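Local coordinates for lipocalin (Argas monolakensis, PDB 3BRN), which binds serotonin inside its beta barrel and probably sequesters biogenic amines, at residues C7-P12 with V97-Y102; S57-K62 with M68-A73; V107-G110 with N114-L117; L117-S122 with Q127-C132; T134-V139 with R143-T148. All blocks are in the same frame, centred on the assembly; numbering follows the deposited sequence.

From the N terminus, interaction 1 comes first and closes the longest loop, bringing the segment before helix 15-20 against the corner between strands 93-97 and 99-100. Interaction 2, the hairpin of strands 55-64 and 67-78, nests within that loop on the far side of the barrel, its centre about 26 Å from that of interaction 1. The others follow in series: interaction 3 pairs strands 105-109 and 115-120, interaction 4 starts from the shared Leu117 and reaches the start of helix 131-140, and interaction 5 runs from that helix to segment 143-148. Interactions 2, 3 and 4 all touch serotonin; helix 131-140 carries one side of interactions 4 and 5 and packs against 1 and 3.

Interaction 1: C7-P12 with V97-Y102; sequences CDFGGP and VLFSDY
Phe9 turns one edge of its ring onto a face of Phe99, in a T-shaped (edge-to-face) pair with centroids 4.9 Å apart and planes at 78°. The touching edge is the CD1-CE1 side: Phe9 CD1 lies 3.4 Å from Phe99 CD1, and Phe9 CE1 stands over the same face, displaced toward its rim. Phe99 reaches out from the strand with CG anti to the backbone N (chi1 172°), which carries its ring across to the N-terminal segment. Along the edge of that ring, near its plane, comes the backbone carbonyl of Asp8, with Asp8 O 3.6 Å from Phe99 CE1, so the aromatic C-H side faces a polar oxygen. No direct hydrogen bond joins the two segments; instead one water donates to both backbones, 2.9 Å from Phe9 O and 2.6 Å from Leu98 O, and bridges them beside the ring pair. The N-terminal segment is folded locally by an Asx turn, in which Asp8 OD1 accepts from Gly10 N through its anti lone pair at 3.2 Å. Farther along, the contact thins to a distant approach of Pro12 O and Tyr102 OH, and that hydroxyl is hydrogen-bonded to Gln14 N. Around the rings, Phe13 meets Phe99, while Lys135 and the disulfide between Cys7 and Cys131 bring in helix 131-140. Leu98 and Phe99 both face Val107 in a classic beta bulge at the corner of the chain. The whole is an aromatic contact on the outside of a lipocalin barrel, where the disulfide-tethered N-terminal segment lies against a bulged strand.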
# COMPACT_ATOMS: atom_id res chain seq x y z
N CYS A 7 15.18 -2.56 -13.31
CA CYS A 7 13.98 -1.85 -12.86
C CYS A 7 14.07 -0.43 -13.39
O CYS A 7 15.16 0.11 -13.57
CB CYS A 7 13.93 -1.81 -11.32
SG CYS A 7 13.99 -3.44 -10.52
N ASP A 8 12.91 0.21 -13.59
CA ASP A 8 12.90 1.59 -14.04
C ASP A 8 12.28 2.49 -12.98
O ASP A 8 11.06 2.60 -12.89
CB ASP A 8 12.14 1.73 -15.36
CG ASP A 8 12.53 2.97 -16.13
OD1 ASP A 8 12.75 4.03 -15.50
OD2 ASP A 8 12.64 2.89 -17.37
N PHE A 9 13.12 3.16 -12.20
CA PHE A 9 12.65 3.98 -11.09
C PHE A 9 12.50 5.45 -11.47
O PHE A 9 12.35 6.31 -10.60
CB PHE A 9 13.60 3.84 -9.89
CG PHE A 9 13.70 2.44 -9.36
CD1 PHE A 9 12.69 1.52 -9.59
CD2 PHE A 9 14.80 2.05 -8.62
CE1 PHE A 9 12.79 0.23 -9.10
CE2 PHE A 9 14.90 0.76 -8.13
CZ PHE A 9 13.89 -0.15 -8.37
N GLY A 10 12.53 5.73 -12.77
CA GLY A 10 12.09 7.02 -13.29
C GLY A 10 10.59 6.97 -13.47
O GLY A 10 10.03 5.94 -13.86
N GLY A 11 9.91 8.04 -13.09
CA GLY A 11 8.47 8.05 -13.23
C GLY A 11 8.04 8.74 -14.51
O GLY A 11 8.64 8.54 -15.57
N PRO A 12 7.01 9.60 -14.41
CA PRO A 12 6.39 9.73 -13.10
C PRO A 12 5.52 8.52 -12.76
O PRO A 12 5.31 7.64 -13.59
CB PRO A 12 5.52 10.98 -13.25
CG PRO A 12 5.27 11.10 -14.73
CD PRO A 12 6.52 10.58 -15.38
N VAL A 97 3.40 7.95 -4.04
CA VAL A 97 3.88 6.75 -4.72
C VAL A 97 5.29 6.98 -5.24
O VAL A 97 5.49 7.80 -6.11
CB VAL A 97 2.95 6.34 -5.87
CG1 VAL A 97 3.35 4.97 -6.40
CG2 VAL A 97 1.48 6.35 -5.41
N LEU A 98 6.28 6.30 -4.66
CA LEU A 98 7.67 6.47 -5.09
C LEU A 98 7.96 5.52 -6.24
O LEU A 98 8.86 5.75 -7.02
CB LEU A 98 8.62 6.18 -3.93
CG LEU A 98 8.35 7.01 -2.67
CD1 LEU A 98 9.37 6.64 -1.63
CD2 LEU A 98 8.42 8.51 -3.03
N PHE A 99 7.26 4.39 -6.24
CA PHE A 99 7.39 3.42 -7.32
C PHE A 99 6.21 2.46 -7.31
O PHE A 99 5.66 2.14 -6.27
CB PHE A 99 8.71 2.64 -7.20
CG PHE A 99 8.83 1.50 -8.16
CD1 PHE A 99 9.34 1.69 -9.44
CD2 PHE A 99 8.44 0.22 -7.79
CE1 PHE A 99 9.43 0.64 -10.34
CE2 PHE A 99 8.52 -0.83 -8.69
CZ PHE A 99 9.04 -0.62 -9.96
N SER A 100 5.81 1.99 -8.49
CA SER A 100 4.74 1.00 -8.54
C SER A 100 4.81 0.29 -9.88
O SER A 100 5.34 0.86 -10.83
CB SER A 100 3.38 1.68 -8.41
OG SER A 100 2.34 0.73 -8.34
N ASP A 101 4.37 -0.96 -9.92
CA ASP A 101 4.24 -1.67 -11.19
C ASP A 101 2.76 -1.79 -11.58
O ASP A 101 2.41 -2.39 -12.59
CB ASP A 101 4.92 -3.05 -11.14
CG ASP A 101 4.21 -4.02 -10.21
OD1 ASP A 101 3.24 -3.62 -9.54
OD2 ASP A 101 4.65 -5.19 -10.16
N TYR A 102 1.90 -1.19 -10.77
CA TYR A 102 0.49 -1.04 -11.12
C TYR A 102 -0.24 -2.38 -11.09
O TYR A 102 -1.34 -2.51 -11.62
CB TYR A 102 0.35 -0.39 -12.50
CG TYR A 102 0.87 1.03 -12.57
CD1 TYR A 102 1.00 1.80 -11.42
CD2 TYR A 102 1.23 1.60 -13.78
CE1 TYR A 102 1.47 3.09 -11.48
CE2 TYR A 102 1.70 2.89 -13.85
CZ TYR A 102 1.82 3.64 -12.70
OH TYR A 102 2.29 4.93 -12.76
O HOH W 1 11.17 5.18 -8.18

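Interaction 2: S57-K62 with M68-A73. With SRO (serotonin), chain C.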
# COMPACT_ATOMS: atom_id res chain seq x y z
N SER A 57 -14.64 6.01 -2.14
CA SER A 57 -14.55 5.26 -0.89
C SER A 57 -13.66 4.06 -1.10
O SER A 57 -13.62 3.50 -2.20
CB SER A 57 -15.94 4.76 -0.46
OG SER A 57 -16.84 5.83 -0.23
N PHE A 58 -13.00 3.61 -0.04
CA PHE A 58 -12.27 2.35 -0.09
C PHE A 58 -12.29 1.72 1.28
O PHE A 58 -12.54 2.40 2.28
CB PHE A 58 -10.82 2.56 -0.57
CG PHE A 58 -9.94 3.23 0.45
CD1 PHE A 58 -10.03 4.60 0.67
CD2 PHE A 58 -9.02 2.50 1.18
CE1 PHE A 58 -9.28 5.20 1.64
CE2 PHE A 58 -8.24 3.10 2.13
CZ PHE A 58 -8.35 4.46 2.35
N THR A 59 -12.18 0.40 1.30
CA THR A 59 -12.15 -0.35 2.54
C THR A 59 -10.71 -0.60 2.97
O THR A 59 -9.83 -0.79 2.13
CB THR A 59 -12.87 -1.70 2.38
OG1 THR A 59 -14.21 -1.48 1.91
CG2 THR A 59 -12.91 -2.48 3.71
N TYR A 60 -10.48 -0.53 4.28
CA TYR A 60 -9.18 -0.81 4.85
C TYR A 60 -9.38 -1.50 6.19
O TYR A 60 -10.51 -1.56 6.71
CB TYR A 60 -8.37 0.47 5.03
CG TYR A 60 -8.84 1.34 6.16
CD1 TYR A 60 -9.86 2.27 5.95
CD2 TYR A 60 -8.24 1.29 7.42
CE1 TYR A 60 -10.31 3.07 6.98
CE2 TYR A 60 -8.67 2.11 8.45
CZ TYR A 60 -9.72 3.00 8.22
OH TYR A 60 -10.15 3.85 9.22
N GLY A 61 -8.35 -2.17 6.67
CA GLY A 61 -8.50 -2.94 7.88
C GLY A 61 -7.23 -3.53 8.40
O GLY A 61 -6.12 -3.10 8.07
N LYS A 62 -7.39 -4.54 9.23
CA LYS A 62 -6.29 -5.13 9.95
C LYS A 62 -6.86 -6.32 10.71
O LYS A 62 -8.09 -6.49 10.78
CB LYS A 62 -5.73 -4.11 10.93
CG LYS A 62 -6.69 -3.76 12.05
CD LYS A 62 -6.00 -2.91 13.10
CE LYS A 62 -6.99 -2.03 13.84
NZ LYS A 62 -6.28 -1.04 14.70
N MET A 68 -10.37 -10.26 9.87
CA MET A 68 -10.01 -9.01 9.18
C MET A 68 -11.19 -8.05 9.30
O MET A 68 -12.25 -8.29 8.71
CB MET A 68 -9.75 -9.28 7.70
CG MET A 68 -8.53 -10.12 7.39
SD MET A 68 -7.04 -9.37 8.07
CE MET A 68 -5.97 -9.29 6.62
N ILE A 69 -11.02 -6.97 10.06
CA ILE A 69 -12.08 -5.97 10.18
C ILE A 69 -12.03 -5.01 9.00
O ILE A 69 -10.95 -4.70 8.48
CB ILE A 69 -11.99 -5.16 11.48
CG1 ILE A 69 -10.71 -4.33 11.50
CG2 ILE A 69 -12.14 -6.07 12.72
CD1 ILE A 69 -10.71 -3.20 12.51
N GLN A 70 -13.21 -4.53 8.60
CA GLN A 70 -13.31 -3.59 7.48
C GLN A 70 -13.80 -2.23 7.96
O GLN A 70 -14.80 -2.13 8.66
CB GLN A 70 -14.28 -4.12 6.43
CG GLN A 70 -13.99 -5.52 5.98
CD GLN A 70 -15.01 -6.01 4.98
OE1 GLN A 70 -15.76 -5.08 4.40
NE2 GLN A 70 -15.15 -7.21 4.74
N LEU A 71 -13.07 -1.19 7.57
CA LEU A 71 -13.45 0.18 7.85
C LEU A 71 -13.40 0.91 6.51
O LEU A 71 -12.92 0.34 5.53
CB LEU A 71 -12.47 0.82 8.84
CG LEU A 71 -12.34 0.07 10.17
CD1 LEU A 71 -11.31 0.71 11.07
CD2 LEU A 71 -13.68 0.02 10.87
N THR A 72 -14.05 2.06 6.41
CA THR A 72 -14.05 2.80 5.15
C THR A 72 -13.55 4.21 5.34
O THR A 72 -13.69 4.80 6.42
CB THR A 72 -15.44 2.84 4.45
OG1 THR A 72 -16.33 3.69 5.19
CG2 THR A 72 -16.05 1.45 4.32
N ALA A 73 -12.90 4.72 4.30
CA ALA A 73 -12.44 6.09 4.26
C ALA A 73 -12.48 6.57 2.81
O ALA A 73 -12.93 5.84 1.92
CB ALA A 73 -11.04 6.18 4.83
OH SRO C . -6.59 3.25 -1.28
CZ3 SRO C . -5.31 3.34 -0.78
CH2 SRO C . -5.07 4.30 0.20
CZ2 SRO C . -3.83 4.36 0.83
CE2 SRO C . -2.84 3.49 0.38
NE1 SRO C . -1.54 3.29 0.69
CD1 SRO C . -1.05 2.27 -0.05
CG SRO C . -2.06 1.81 -0.89
CD2 SRO C . -3.18 2.60 -0.62
CE3 SRO C . -4.36 2.54 -1.18
CB SRO C . -1.93 0.71 -1.92
CA SRO C . -2.07 1.28 -3.34
NZ SRO C . -2.11 0.17 -4.29
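An antiparallel beta hairpin of the lipocalin barrel, strands 55-64 and 67-78, brings 57-62 against 68-73, with local axes 4.4 Å apart and their directions at 142°. Two hydrogen-bonded pairs hold its middle: Phe58 with Ala73, and Tyr60 with Leu71, where Leu71 N donates to Tyr60 O at 2.7 Å, almost straight onto the carbonyl. The return bond, from Tyr60 N to Leu71 O, is 2.9 Å long but meets its carbonyl 34° out of plane. Tyr60 has CG between its backbone N and carbonyl carbon (chi1 73°), which swings the ring across the neighbouring strand; Leu71 CB sits over one face in a CH-pi contact, 3.8 Å from the ring centroid. Phe58 takes a similar torsion, and its CE1 comes 3.8 Å from Ala73 CB. A face of the Phe58 ring is met near its rim by the serotonin hydroxyl, whose OH is 3.5 Å from Phe58 CD2, making this ring part of the ligand pocket. On the other sheet face Thr59 CG2 rests against Gln70 CB at 3.5 Å. Strand 42-44 flanks the hairpin through backbone hydrogen bonds between Thr59 and Leu44 and between Gly61 and Tyr42, while Leu91 of helix 88-91 packs on Phe58 and Tyr60.

Interaction 3: V107-G110 with N114-L117; sequences VMRG and NYEL. With SRO (serotonin), chain C.
Arg109 and Tyr115 lie side by side and point the same way from one face of the sheet, with guanidinium and ring planes 76° apart. Arg109 NE is 3.8 Å from Tyr115 CE1, and the Tyr115 hydroxyl oxygen lies at the guanidinium edge, in its plane. The extended start of the arginine, with CG anti to the backbone N (chi1 -175°), runs it alongside the ring before it bends at chi3. On the same face Val107 and Leu117 form a looser apolar pair, Val107 CG2 to Leu117 CD1 4.1 Å. Met108 and Glu116 project from the opposite face and diverge: the methionine's bent chain takes CE to 3.5 Å from serotonin CD1, whereas the carboxylate turns toward Gly110. There Asn114 ND2 donates to Glu116 OE2 at 3.1 Å, from the anti side, and Glu116 OE1 accepts from Trp118 NE1, so both oxygens of the buried carboxylate are held. The hairpin backbone is joined by Met108 N to Glu116 O (2.9 Å), by its return bond, and by Gly110 N to Asn114 O (2.8 Å). Strand 93-97 borders Arg109, Leu98 and Phe99 at the start of strand 99-100 border Val107, strand 26-32 borders Leu117, and helix 131-140 packs over the Val107, Tyr115 and Leu117 face.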
# COMPACT_ATOMS: atom_id res chain seq x y z
N VAL A 107 5.85 1.02 -3.70
CA VAL A 107 6.64 1.60 -2.62
C VAL A 107 6.17 3.04 -2.40
O VAL A 107 6.12 3.82 -3.34
CB VAL A 107 8.13 1.59 -2.97
CG1 VAL A 107 8.95 2.30 -1.86
CG2 VAL A 107 8.59 0.13 -3.19
N MET A 108 5.86 3.38 -1.15
CA MET A 108 5.27 4.66 -0.83
C MET A 108 6.15 5.40 0.17
O MET A 108 6.87 4.78 0.98
CB MET A 108 3.91 4.45 -0.12
CG MET A 108 2.91 3.57 -0.85
SD MET A 108 2.50 4.16 -2.49
CE MET A 108 0.95 3.28 -2.73
N ARG A 109 5.94 6.71 0.24
CA ARG A 109 6.27 7.46 1.45
C ARG A 109 4.93 7.73 2.15
O ARG A 109 4.05 8.34 1.56
CB ARG A 109 6.95 8.79 1.11
CG ARG A 109 7.44 9.55 2.35
CD ARG A 109 8.12 10.88 1.98
NE ARG A 109 9.32 10.65 1.18
CZ ARG A 109 9.47 11.01 -0.09
NH1 ARG A 109 8.56 11.78 -0.69
NH2 ARG A 109 10.56 10.64 -0.74
N GLY A 110 4.74 7.18 3.35
CA GLY A 110 3.48 7.36 4.10
C GLY A 110 3.36 8.76 4.69
O GLY A 110 4.28 9.56 4.59
N ASN A 114 7.52 8.04 6.77
CA ASN A 114 8.06 6.72 6.72
C ASN A 114 7.97 6.08 5.33
O ASN A 114 7.24 6.53 4.52
CB ASN A 114 7.31 5.88 7.72
CG ASN A 114 5.86 5.78 7.40
OD1 ASN A 114 5.13 6.73 7.49
ND2 ASN A 114 5.46 4.65 6.95
N TYR A 115 8.74 5.03 5.09
CA TYR A 115 8.64 4.29 3.87
C TYR A 115 7.87 3.00 4.01
O TYR A 115 7.92 2.39 5.02
CB TYR A 115 10.01 4.05 3.25
CG TYR A 115 10.73 5.33 3.00
CD1 TYR A 115 10.34 6.15 2.00
CD2 TYR A 115 11.75 5.75 3.81
CE1 TYR A 115 10.94 7.32 1.78
CE2 TYR A 115 12.37 6.94 3.60
CZ TYR A 115 11.96 7.72 2.59
OH TYR A 115 12.51 8.90 2.32
N GLU A 116 7.22 2.58 2.94
CA GLU A 116 6.27 1.47 3.00
C GLU A 116 6.35 0.61 1.76
O GLU A 116 6.39 1.13 0.64
CB GLU A 116 4.84 2.01 3.11
CG GLU A 116 4.59 2.81 4.39
CD GLU A 116 3.18 3.39 4.46
OE1 GLU A 116 2.48 3.38 3.42
OE2 GLU A 116 2.82 3.94 5.53
N LEU A 117 6.25 -0.69 1.95
CA LEU A 117 6.10 -1.60 0.83
C LEU A 117 4.72 -2.24 0.95
O LEU A 117 4.44 -2.92 1.93
CB LEU A 117 7.18 -2.68 0.89
CG LEU A 117 7.07 -3.85 -0.10
CD1 LEU A 117 7.19 -3.36 -1.53
CD2 LEU A 117 8.14 -4.89 0.21
OH SRO C . -6.59 3.25 -1.28
CZ3 SRO C . -5.31 3.34 -0.78
CH2 SRO C . -5.07 4.30 0.20
CZ2 SRO C . -3.83 4.36 0.83
CE2 SRO C . -2.84 3.49 0.38
NE1 SRO C . -1.54 3.29 0.69
CD1 SRO C . -1.05 2.27 -0.05
CG SRO C . -2.06 1.81 -0.89
CD2 SRO C . -3.18 2.60 -0.62
CE3 SRO C . -4.36 2.54 -1.18
CB SRO C . -1.93 0.71 -1.92
CA SRO C . -2.07 1.28 -3.34
NZ SRO C . -2.11 0.17 -4.29

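Interaction 4: L117-S122 with Q127-C132. With SRO (serotonin), chain C.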
# COMPACT_ATOMS: atom_id res chain seq x y z
N LEU A 117 6.25 -0.69 1.95
CA LEU A 117 6.10 -1.60 0.83
C LEU A 117 4.72 -2.24 0.95
O LEU A 117 4.44 -2.92 1.93
CB LEU A 117 7.18 -2.68 0.89
CG LEU A 117 7.07 -3.85 -0.10
CD1 LEU A 117 7.19 -3.36 -1.53
CD2 LEU A 117 8.14 -4.89 0.21
N TRP A 118 3.90 -2.06 -0.06
CA TRP A 118 2.60 -2.66 -0.12
C TRP A 118 2.59 -3.74 -1.18
O TRP A 118 3.13 -3.55 -2.21
CB TRP A 118 1.54 -1.62 -0.38
CG TRP A 118 1.32 -0.62 0.64
CD1 TRP A 118 2.07 0.45 0.86
CD2 TRP A 118 0.28 -0.59 1.60
NE1 TRP A 118 1.58 1.17 1.88
CE2 TRP A 118 0.47 0.55 2.37
CE3 TRP A 118 -0.79 -1.41 1.88
CZ2 TRP A 118 -0.39 0.90 3.38
CZ3 TRP A 118 -1.62 -1.06 2.89
CH2 TRP A 118 -1.43 0.07 3.62
N VAL A 119 2.00 -4.89 -0.89
CA VAL A 119 2.00 -5.99 -1.85
C VAL A 119 0.59 -6.55 -2.05
O VAL A 119 -0.16 -6.73 -1.10
CB VAL A 119 2.98 -7.13 -1.46
CG1 VAL A 119 3.10 -8.16 -2.59
CG2 VAL A 119 4.34 -6.56 -1.12
N HIS A 120 0.22 -6.70 -3.32
CA HIS A 120 -1.09 -7.22 -3.70
C HIS A 120 -1.31 -8.64 -3.17
O HIS A 120 -0.39 -9.44 -3.12
CB HIS A 120 -1.22 -7.22 -5.23
CG HIS A 120 -2.61 -7.45 -5.72
ND1 HIS A 120 -3.05 -8.69 -6.14
CD2 HIS A 120 -3.69 -6.64 -5.78
CE1 HIS A 120 -4.33 -8.63 -6.42
NE2 HIS A 120 -4.75 -7.39 -6.21
N SER A 121 -2.55 -8.94 -2.76
CA SER A 121 -2.89 -10.27 -2.24
C SER A 121 -2.46 -11.42 -3.17
O SER A 121 -2.05 -12.48 -2.69
CB SER A 121 -4.39 -10.35 -1.94
OG SER A 121 -5.15 -9.79 -2.99
N SER A 122 -2.48 -11.20 -4.48
CA SER A 122 -2.00 -12.22 -5.40
C SER A 122 -0.50 -12.53 -5.29
O SER A 122 -0.06 -13.61 -5.67
CB SER A 122 -2.37 -11.87 -6.84
OG SER A 122 -1.61 -10.78 -7.32
N GLN A 127 8.45 -15.38 -2.63
CA GLN A 127 9.70 -15.33 -1.89
C GLN A 127 10.43 -14.00 -2.05
O GLN A 127 11.25 -13.63 -1.21
CB GLN A 127 10.61 -16.50 -2.27
CG GLN A 127 10.04 -17.85 -1.88
CD GLN A 127 9.50 -17.85 -0.46
OE1 GLN A 127 10.24 -17.68 0.51
NE2 GLN A 127 8.19 -18.03 -0.33
N SER A 128 10.12 -13.28 -3.12
CA SER A 128 10.75 -11.98 -3.36
C SER A 128 9.80 -11.09 -4.14
O SER A 128 9.10 -11.55 -5.03
CB SER A 128 12.07 -12.14 -4.12
OG SER A 128 11.83 -12.49 -5.47
N TYR A 129 9.81 -9.80 -3.83
CA TYR A 129 8.86 -8.88 -4.43
C TYR A 129 9.49 -8.09 -5.58
O TYR A 129 8.98 -7.04 -5.99
CB TYR A 129 8.24 -7.98 -3.37
CG TYR A 129 7.60 -8.76 -2.22
CD1 TYR A 129 6.49 -9.58 -2.44
CD2 TYR A 129 8.08 -8.65 -0.92
CE1 TYR A 129 5.90 -10.28 -1.40
CE2 TYR A 129 7.51 -9.35 0.12
CZ TYR A 129 6.43 -10.18 -0.12
OH TYR A 129 5.84 -10.86 0.92
N GLY A 130 10.60 -8.60 -6.10
CA GLY A 130 11.22 -8.06 -7.30
C GLY A 130 11.64 -6.61 -7.20
O GLY A 130 12.39 -6.23 -6.31
N CYS A 131 11.19 -5.80 -8.16
CA CYS A 131 11.65 -4.42 -8.25
C CYS A 131 11.25 -3.58 -7.05
O CYS A 131 11.88 -2.58 -6.77
CB CYS A 131 11.17 -3.76 -9.53
SG CYS A 131 12.16 -4.25 -10.94
N CYS A 132 10.16 -3.96 -6.40
CA CYS A 132 9.73 -3.21 -5.23
C CYS A 132 10.65 -3.45 -4.06
O CYS A 132 10.82 -2.57 -3.24
CB CYS A 132 8.30 -3.54 -4.84
SG CYS A 132 7.08 -2.87 -5.97
OH SRO C . -6.59 3.25 -1.28
CZ3 SRO C . -5.31 3.34 -0.78
CH2 SRO C . -5.07 4.30 0.20
CZ2 SRO C . -3.83 4.36 0.83
CE2 SRO C . -2.84 3.49 0.38
NE1 SRO C . -1.54 3.29 0.69
CD1 SRO C . -1.05 2.27 -0.05
CG SRO C . -2.06 1.81 -0.89
CD2 SRO C . -3.18 2.60 -0.62
CE3 SRO C . -4.36 2.54 -1.18
CB SRO C . -1.93 0.71 -1.92
CA SRO C . -2.07 1.28 -3.34
NZ SRO C . -2.11 0.17 -4.29
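Tyr129 OH is held by two groups outside the contact, Arg30 NE and Ile124 O, which fix the ring against strand 115-120. Val119 packs on that ring: its CG2 sits over the centre of one face in a CH-pi contact, 3.9 Å from the centroid and 10° off the ring normal. The valine's other branch, CG1, reaches the rim at Tyr129 CD1, 3.7 Å away. With CG anti to the carbonyl carbon (chi1 -55°), the Tyr129 side chain crosses that of Val119 at about a right angle. Leu117 spreads its two methyls, CD2 to 3.9 Å from Tyr129 CD2 and CD1 to 3.5 Å from Cys132 CB, a tight carbon contact. No hydrogen bond links the segments, so apolar side chains carry this buried join. From the opposite side of the strand, Trp118 points into the barrel, where serotonin CD1 lies over the centre of its indole, 3.3 Å from Trp118 CE2. Gly130 stands at the N-cap of helix 131-140, just before the adjacent disulfide cysteines: Cys131 is bonded to Cys7 and Cys132 to Cys105. Strands 26-32 and 105-109 flank the strand on its two edges, and the helix start lies across its outer face, beside Phe99 of strand 99-100.

Interaction 5: T134-V139 with R143-T148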
# COMPACT_ATOMS: atom_id res chain seq x y z
N THR A 134 13.83 -4.04 -4.32
CA THR A 134 14.99 -3.23 -4.63
C THR A 134 14.76 -1.76 -4.30
O THR A 134 15.69 -1.06 -3.88
CB THR A 134 15.40 -3.37 -6.11
OG1 THR A 134 15.64 -4.74 -6.43
CG2 THR A 134 16.66 -2.56 -6.39
N LYS A 135 13.57 -1.25 -4.59
CA LYS A 135 13.29 0.17 -4.40
C LYS A 135 13.13 0.46 -2.92
O LYS A 135 13.61 1.48 -2.41
CB LYS A 135 12.03 0.58 -5.17
CG LYS A 135 11.55 2.01 -4.90
CD LYS A 135 12.44 3.04 -5.58
CE LYS A 135 12.00 4.46 -5.21
NZ LYS A 135 12.79 5.45 -6.00
N PHE A 136 12.41 -0.42 -2.23
CA PHE A 136 12.18 -0.23 -0.80
C PHE A 136 13.51 -0.24 -0.04
O PHE A 136 13.76 0.63 0.81
CB PHE A 136 11.19 -1.29 -0.27
CG PHE A 136 10.97 -1.22 1.22
CD1 PHE A 136 10.18 -0.22 1.76
CD2 PHE A 136 11.65 -2.07 2.08
CE1 PHE A 136 10.00 -0.10 3.14
CE2 PHE A 136 11.49 -1.95 3.47
CZ PHE A 136 10.66 -0.96 3.99
N ALA A 137 14.40 -1.16 -0.42
CA ALA A 137 15.75 -1.19 0.16
C ALA A 137 16.50 0.10 -0.09
O ALA A 137 17.16 0.62 0.81
CB ALA A 137 16.56 -2.39 -0.38
N GLN A 138 16.40 0.64 -1.30
CA GLN A 138 17.05 1.92 -1.59
C GLN A 138 16.60 3.04 -0.68
O GLN A 138 17.42 3.79 -0.17
CB GLN A 138 16.90 2.34 -3.05
CG GLN A 138 18.07 1.95 -3.91
CD GLN A 138 17.88 2.30 -5.37
OE1 GLN A 138 17.19 3.41 -5.63
NE2 GLN A 138 18.29 1.55 -6.26
N VAL A 139 15.29 3.29 -0.63
CA VAL A 139 14.78 4.41 0.14
C VAL A 139 14.85 4.21 1.65
O VAL A 139 14.98 5.16 2.40
CB VAL A 139 13.36 4.85 -0.29
CG1 VAL A 139 13.38 5.29 -1.74
CG2 VAL A 139 12.31 3.71 -0.07
N ARG A 143 17.63 2.32 7.91
CA ARG A 143 16.54 2.48 8.87
C ARG A 143 15.98 1.11 9.26
O ARG A 143 15.93 0.19 8.44
CB ARG A 143 15.41 3.31 8.26
CG ARG A 143 15.76 4.78 8.00
CD ARG A 143 14.54 5.51 7.41
NE ARG A 143 14.80 6.91 7.08
CZ ARG A 143 15.39 7.32 5.96
NH1 ARG A 143 15.86 6.44 5.08
NH2 ARG A 143 15.57 8.61 5.74
N PRO A 144 15.54 0.97 10.52
CA PRO A 144 14.93 -0.29 10.94
C PRO A 144 13.67 -0.60 10.12
O PRO A 144 12.94 0.33 9.74
CB PRO A 144 14.56 -0.02 12.40
CG PRO A 144 15.61 0.97 12.86
CD PRO A 144 15.80 1.87 11.66
N ILE A 145 13.49 -1.87 9.78
CA ILE A 145 12.34 -2.33 8.99
C ILE A 145 11.40 -3.16 9.87
O ILE A 145 11.85 -3.98 10.67
CB ILE A 145 12.78 -3.23 7.81
CG1 ILE A 145 13.89 -2.60 6.98
CG2 ILE A 145 11.56 -3.66 6.99
CD1 ILE A 145 13.59 -1.24 6.49
N HIS A 146 10.12 -2.88 9.78
CA HIS A 146 9.12 -3.66 10.43
C HIS A 146 8.25 -4.46 9.50
O HIS A 146 7.66 -3.93 8.60
CB HIS A 146 8.27 -2.79 11.29
CG HIS A 146 9.07 -1.92 12.17
ND1 HIS A 146 9.73 -0.81 11.71
CD2 HIS A 146 9.40 -2.03 13.47
CE1 HIS A 146 10.41 -0.27 12.69
NE2 HIS A 146 10.22 -0.98 13.76
N HIS A 147 8.15 -5.74 9.77
CA HIS A 147 7.47 -6.64 8.90
C HIS A 147 6.03 -6.89 9.29
O HIS A 147 5.77 -7.65 10.17
CB HIS A 147 8.24 -7.92 8.80
CG HIS A 147 9.63 -7.72 8.35
ND1 HIS A 147 10.03 -7.93 7.06
CD2 HIS A 147 10.71 -7.26 9.01
CE1 HIS A 147 11.30 -7.64 6.94
NE2 HIS A 147 11.74 -7.23 8.11
N THR A 148 5.10 -6.23 8.62
CA THR A 148 3.74 -6.06 9.12
C THR A 148 2.82 -7.21 8.74
O THR A 148 1.75 -7.34 9.30
CB THR A 148 3.13 -4.75 8.57
OG1 THR A 148 3.77 -3.63 9.20
CG2 THR A 148 1.62 -4.69 8.84
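Phe136 and Ile145 make the close part of this small contact, their side chains coming from opposite directions. Ile145 CD1 lies 3.7 Å from Phe136 CE2, and its CG2 branch meets the same atom at 3.9 Å, so two methyls bear on the CE2-CZ end of the ring, obliquely to its plane. At chi1 176° the Phe136 ring swings away from its own backbone N and out from the helix toward the isoleucine. The ring is buried, with Lys31, Tyr115 and Leu117 also against it, and Lys31 and Thr33 touch Ile145. The other half is looser and more exposed. Arg143 stretches back over the helix end until NH1 is 3.1 Å from Val139 O, but the angle is too poor for a hydrogen bond. Its hydrogen bond goes instead to Ala140 O, one residue on, and the side chain also touches Tyr115. Beyond Ile145 the chain continues into a weakly bonded strand, where His146 pairs with Thr32 through the backbone. The pattern is that of the lipocalin fold, whose C-terminal helix packs on the outside of the barrel before the chain returns to add a short strand beside strand 26-32.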